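PDB 6FOP: glycoside hydrolase family 81 from Clostridium thermocellum, which probably hydrolyses beta-1,3-glucans such as laminarin as a glucanase of the cellulosome, here in a mutant form. Local coordinates for residues 321-332 against 359-368. Sequence-based numbering, arbitrary orientation.
With MPD ((4S)-2-methyl-2,4-pentanediol), chain L.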
loop_
_atom_site.group_PDB
_atom_site.type_symbol
_atom_site.label_atom_id
_atom_site.label_comp_id
_atom_site.label_asym_id
_atom_site.label_seq_id
_atom_site.Cartn_x
_atom_site.Cartn_y
_atom_site.Cartn_z
ATOM N N ASN A 321 -27.672 -22.797 -7.966
ATOM C CA ASN A 321 -28.830 -21.927 -8.063
ATOM C C ASN A 321 -29.516 -21.805 -6.719
ATOM O O ASN A 321 -29.979 -20.722 -6.339
ATOM C CB ASN A 321 -29.799 -22.434 -9.126
ATOM C CG ASN A 321 -30.934 -21.469 -9.377
ATOM O OD1 ASN A 321 -30.716 -20.359 -9.805
ATOM N ND2 ASN A 321 -32.146 -21.893 -9.084
ATOM N N ARG A 322 -29.629 -22.927 -6.006
ATOM C CA ARG A 322 -30.207 -22.850 -4.675
ATOM C C ARG A 322 -29.373 -21.974 -3.732
ATOM O O ARG A 322 -29.938 -21.184 -2.946
ATOM C CB ARG A 322 -30.382 -24.255 -4.070
ATOM C CG ARG A 322 -30.837 -24.233 -2.612
ATOM C CD ARG A 322 -31.276 -25.603 -2.143
ATOM N NE ARG A 322 -30.291 -26.646 -2.393
ATOM C CZ ARG A 322 -29.219 -26.887 -1.639
ATOM N NH1 ARG A 322 -28.978 -26.155 -0.551
ATOM N NH2 ARG A 322 -28.388 -27.866 -1.989
ATOM N N TYR A 323 -28.054 -22.090 -3.809
ATOM C CA TYR A 323 -27.210 -21.209 -3.010
ATOM C C TYR A 323 -27.450 -19.732 -3.330
ATOM O O TYR A 323 -27.475 -18.900 -2.428
ATOM C CB TYR A 323 -25.706 -21.551 -3.164
ATOM C CG TYR A 323 -25.334 -22.993 -2.924
ATOM C CD1 TYR A 323 -26.089 -23.827 -2.124
ATOM C CD2 TYR A 323 -24.213 -23.542 -3.540
ATOM C CE1 TYR A 323 -25.734 -25.161 -1.946
ATOM C CE2 TYR A 323 -23.855 -24.855 -3.380
ATOM C CZ TYR A 323 -24.646 -25.692 -2.617
ATOM O OH TYR A 323 -24.269 -27.006 -2.461
ATOM N N ILE A 324 -27.650 -19.435 -4.608
ATOM C CA ILE A 324 -27.992 -18.075 -5.040
ATOM C C ILE A 324 -29.329 -17.637 -4.431
ATOM O O ILE A 324 -29.436 -16.534 -3.920
ATOM C CB ILE A 324 -27.948 -17.957 -6.565
ATOM C CG1 ILE A 324 -26.490 -17.946 -7.045
ATOM C CG2 ILE A 324 -28.713 -16.740 -7.068
ATOM C CD1 ILE A 324 -25.696 -16.688 -6.684
ATOM N N ASN A 325 -30.330 -18.518 -4.461
ATOM C CA ASN A 325 -31.618 -18.195 -3.827
ATOM C C ASN A 325 -31.501 -17.996 -2.325
ATOM O O ASN A 325 -32.170 -17.122 -1.761
ATOM C CB ASN A 325 -32.669 -19.253 -4.153
ATOM C CG ASN A 325 -33.184 -19.138 -5.574
ATOM O OD1 ASN A 325 -33.219 -18.056 -6.158
ATOM N ND2 ASN A 325 -33.603 -20.247 -6.128
ATOM N N GLU A 326 -30.667 -18.800 -1.675
ATOM C CA GLU A 326 -30.464 -18.656 -0.241
ATOM C C GLU A 326 -29.856 -17.272 0.052
ATOM O O GLU A 326 -30.293 -16.590 0.981
ATOM C CB GLU A 326 -29.588 -19.812 0.296
ATOM C CG GLU A 326 -30.328 -21.155 0.288
ATOM C CD GLU A 326 -29.479 -22.396 0.515
ATOM O OE1 GLU A 326 -28.247 -22.294 0.643
ATOM O OE2 GLU A 326 -30.076 -23.525 0.563
ATOM N N LEU A 327 -28.873 -16.864 -0.737
ATOM C CA LEU A 327 -28.289 -15.549 -0.561
ATOM C C LEU A 327 -29.282 -14.440 -0.873
ATOM O O LEU A 327 -29.293 -13.407 -0.195
ATOM C CB LEU A 327 -27.024 -15.418 -1.415
ATOM C CG LEU A 327 -26.315 -14.069 -1.318
ATOM C CD1 LEU A 327 -25.809 -13.765 0.084
ATOM C CD2 LEU A 327 -25.202 -14.035 -2.326
ATOM N N ALA A 328 -30.096 -14.623 -1.911
ATOM C CA ALA A 328 -31.063 -13.596 -2.283
ATOM C C ALA A 328 -32.033 -13.278 -1.152
ATOM O O ALA A 328 -32.443 -12.124 -0.996
ATOM C CB ALA A 328 -31.795 -13.972 -3.559
ATOM N N LEU A 329 -32.384 -14.279 -0.347
ATOM C CA LEU A 329 -33.234 -14.014 0.831
ATOM C C LEU A 329 -32.598 -13.052 1.829
ATOM O O LEU A 329 -33.327 -12.379 2.583
ATOM C CB LEU A 329 -33.598 -15.306 1.554
ATOM C CG LEU A 329 -34.516 -16.243 0.784
ATOM C CD1 LEU A 329 -34.659 -17.526 1.581
ATOM C CD2 LEU A 329 -35.880 -15.633 0.472
ATOM N N GLN A 330 -31.258 -13.006 1.830
ATOM C CA GLN A 330 -30.472 -12.137 2.698
ATOM C C GLN A 330 -29.887 -10.931 1.986
ATOM O O GLN A 330 -29.008 -10.272 2.526
ATOM C CB GLN A 330 -29.344 -12.953 3.337
ATOM C CG GLN A 330 -29.773 -14.262 3.980
ATOM C CD GLN A 330 -30.927 -14.133 4.948
ATOM O OE1 GLN A 330 -31.781 -15.027 5.034
ATOM N NE2 GLN A 330 -30.960 -13.033 5.696
ATOM N N ALA A 331 -30.370 -10.615 0.789
ATOM C CA ALA A 331 -29.775 -9.539 -0.023
ATOM C C ALA A 331 -29.804 -8.181 0.651
ATOM O O ALA A 331 -28.911 -7.360 0.402
ATOM C CB ALA A 331 -30.472 -9.430 -1.381
ATOM N N ASP A 332 -30.806 -7.944 1.489
ATOM C CA ASP A 332 -30.955 -6.670 2.168
ATOM C C ASP A 332 -30.543 -6.724 3.647
ATOM O O ASP A 332 -30.961 -5.865 4.436
ATOM C CB ASP A 332 -32.399 -6.187 2.006
ATOM C CG ASP A 332 -33.414 -7.137 2.621
ATOM O OD1 ASP A 332 -33.052 -8.299 2.975
ATOM O OD2 ASP A 332 -34.578 -6.701 2.742
ATOM N N LEU A 359 -26.729 -18.205 -14.289
ATOM C CA LEU A 359 -27.749 -19.228 -14.086
ATOM C C LEU A 359 -29.097 -18.870 -14.658
ATOM O O LEU A 359 -29.978 -19.735 -14.693
ATOM C CB LEU A 359 -27.895 -19.512 -12.596
ATOM C CG LEU A 359 -26.697 -20.193 -11.944
ATOM C CD1 LEU A 359 -26.773 -19.990 -10.445
ATOM C CD2 LEU A 359 -26.657 -21.677 -12.246
ATOM N N GLY A 360 -29.291 -17.627 -15.076
ATOM C CA GLY A 360 -30.613 -17.163 -15.525
ATOM C C GLY A 360 -31.566 -16.909 -14.370
ATOM O O GLY A 360 -32.781 -16.872 -14.552
ATOM N N ASN A 361 -31.015 -16.687 -13.180
ATOM C CA ASN A 361 -31.827 -16.410 -11.994
ATOM C C ASN A 361 -32.071 -14.896 -11.882
ATOM O O ASN A 361 -31.369 -14.157 -11.200
ATOM C CB ASN A 361 -31.181 -16.997 -10.751
ATOM C CG ASN A 361 -32.124 -16.994 -9.561
ATOM O OD1 ASN A 361 -32.988 -16.106 -9.439
ATOM N ND2 ASN A 361 -31.990 -18.003 -8.688
ATOM N N ILE A 362 -33.023 -14.445 -12.682
ATOM C CA ILE A 362 -33.334 -13.028 -12.813
ATOM C C ILE A 362 -33.882 -12.482 -11.506
ATOM O O ILE A 362 -33.563 -11.357 -11.127
ATOM C CB ILE A 362 -34.283 -12.762 -13.999
ATOM C CG1 ILE A 362 -33.633 -13.250 -15.311
ATOM C CG2 ILE A 362 -34.690 -11.300 -14.059
ATOM C CD1 ILE A 362 -32.278 -12.682 -15.637
ATOM N N SER A 363 -34.677 -13.264 -10.778
ATOM C CA SER A 363 -35.212 -12.818 -9.485
ATOM C C SER A 363 -34.068 -12.452 -8.535
ATOM O O SER A 363 -34.065 -11.398 -7.883
ATOM C CB SER A 363 -36.047 -13.920 -8.842
ATOM O OG SER A 363 -36.484 -13.515 -7.557
ATOM N N ALA A 364 -33.096 -13.341 -8.458
ATOM C CA ALA A 364 -31.962 -13.098 -7.540
ATOM C C ALA A 364 -31.096 -11.947 -8.065
ATOM O O ALA A 364 -30.697 -11.070 -7.295
ATOM C CB ALA A 364 -31.125 -14.355 -7.379
ATOM N N LYS A 365 -30.787 -11.957 -9.365
ATOM C CA LYS A 365 -30.075 -10.827 -10.002
ATOM C C LYS A 365 -30.711 -9.500 -9.643
ATOM O O LYS A 365 -30.024 -8.560 -9.220
ATOM C CB LYS A 365 -30.009 -10.981 -11.536
ATOM C CG LYS A 365 -29.520 -9.755 -12.289
ATOM C CD LYS A 365 -30.079 -9.673 -13.690
ATOM C CE LYS A 365 -29.519 -8.470 -14.442
ATOM N NZ LYS A 365 -30.116 -8.407 -15.801
ATOM N N ASP A 366 -32.019 -9.410 -9.843
ATOM C CA ASP A 366 -32.731 -8.173 -9.585
ATOM C C ASP A 366 -32.657 -7.771 -8.097
ATOM O O ASP A 366 -32.502 -6.576 -7.784
ATOM C CB ASP A 366 -34.195 -8.295 -10.009
ATOM C CG ASP A 366 -34.396 -8.306 -11.516
ATOM O OD1 ASP A 366 -33.468 -8.030 -12.305
ATOM O OD2 ASP A 366 -35.553 -8.626 -11.910
ATOM N N ARG A 367 -32.749 -8.749 -7.189
ATOM C CA ARG A 367 -32.651 -8.433 -5.764
ATOM C C ARG A 367 -31.250 -7.868 -5.429
ATOM O O ARG A 367 -31.113 -6.907 -4.693
ATOM C CB ARG A 367 -32.955 -9.652 -4.901
ATOM C CG ARG A 367 -34.446 -9.936 -4.850
ATOM C CD ARG A 367 -34.886 -10.636 -3.577
ATOM N NE ARG A 367 -34.439 -9.977 -2.340
ATOM C CZ ARG A 367 -34.839 -10.328 -1.110
ATOM N NH1 ARG A 367 -35.726 -11.323 -0.916
ATOM N NH2 ARG A 367 -34.345 -9.688 -0.062
ATOM N N PHE A 368 -30.229 -8.480 -6.011
ATOM C CA PHE A 368 -28.858 -8.055 -5.742
ATOM C C PHE A 368 -28.615 -6.654 -6.297
ATOM O O PHE A 368 -28.150 -5.775 -5.571
ATOM C CB PHE A 368 -27.848 -9.041 -6.357
ATOM C CG PHE A 368 -27.874 -10.443 -5.776
ATOM C CD1 PHE A 368 -28.240 -10.684 -4.474
ATOM C CD2 PHE A 368 -27.481 -11.527 -6.554
ATOM C CE1 PHE A 368 -28.239 -11.966 -3.959
ATOM C CE2 PHE A 368 -27.470 -12.805 -6.021
ATOM C CZ PHE A 368 -27.873 -13.013 -4.737
HETATM C C1 MPD L . -33.356 -20.754 -14.722
HETATM C C2 MPD L . -33.390 -21.002 -13.218
HETATM O O2 MPD L . -32.716 -19.911 -12.529
HETATM C CM MPD L . -34.855 -21.009 -12.781
HETATM C C3 MPD L . -32.788 -22.365 -12.819
HETATM C C4 MPD L . -31.333 -22.713 -13.203
HETATM O O4 MPD L . -30.885 -23.895 -12.498
HETATM C C5 MPD L . -31.171 -23.060 -14.679
HETATM O O HOH W 1 -36.126 -12.062 2.425
#
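Asn361 reaches across to helix 317-329 with its amide nitrogen and can be followed atom by atom. Asn361 CB lies 3.5 Å from Asn321 OD1 and is also approached by O2 of the MPD. With CG anti to the backbone N (chi1 -168°), the amide is divided between the two helices. Asn361 CG is 3.7 Å from both Asn321 OD1 and Asn325 OD1. OD1 turns back and accepts from Ala364 N, the capping bond of an N-cap residue. Asn361 ND2 donates twice, to Asn321 OD1 at 2.9 Å and to Asn325 OD1 at 2.8 Å, coming from above both acceptor carbonyl planes rather than along a lone pair. The second bond is the straighter, 162° at the hydrogen, and its acceptor lies in the Asn361 amide plane; the Asn321 oxygen is tilted from it. A single amide thus bridges successive turns while starting helix 362-379. Just before it, Gly360 closes helix 339-359 in a Schellman motif.

Ile324 CG2 presses on Ala364 CB at 3.4 Å, tighter than usual, and Ala328 CB meets the same methyl. These facing alanines are consistent with the 9.4 Å approach of axes 321-329 and 362-368. Phe368 CZ touches Leu327 CD2, while Ala331 CB sits at the ring edge. Arg367, its chain bent at chi3, spreads its guanidinium under Ala328 O, 3.0 Å above the plane over its centre, without a hydrogen bond. In the conformer described, Asp332 OD1 lies at the guanidinium edge, 3.6 Å from Arg367 NH2, its carboxylate nearly perpendicular; this long salt bridge is doubtful, Asp332 being modelled in two positions.

Pieces 321-329 and 362-368 run roughly the same way, axes at 36°. Leu327 and Phe368 also pack on helix 339-359, between the two in sequence, consistent with the six-hairpin clan; Ile324 touches helix 646-659 through Ala647.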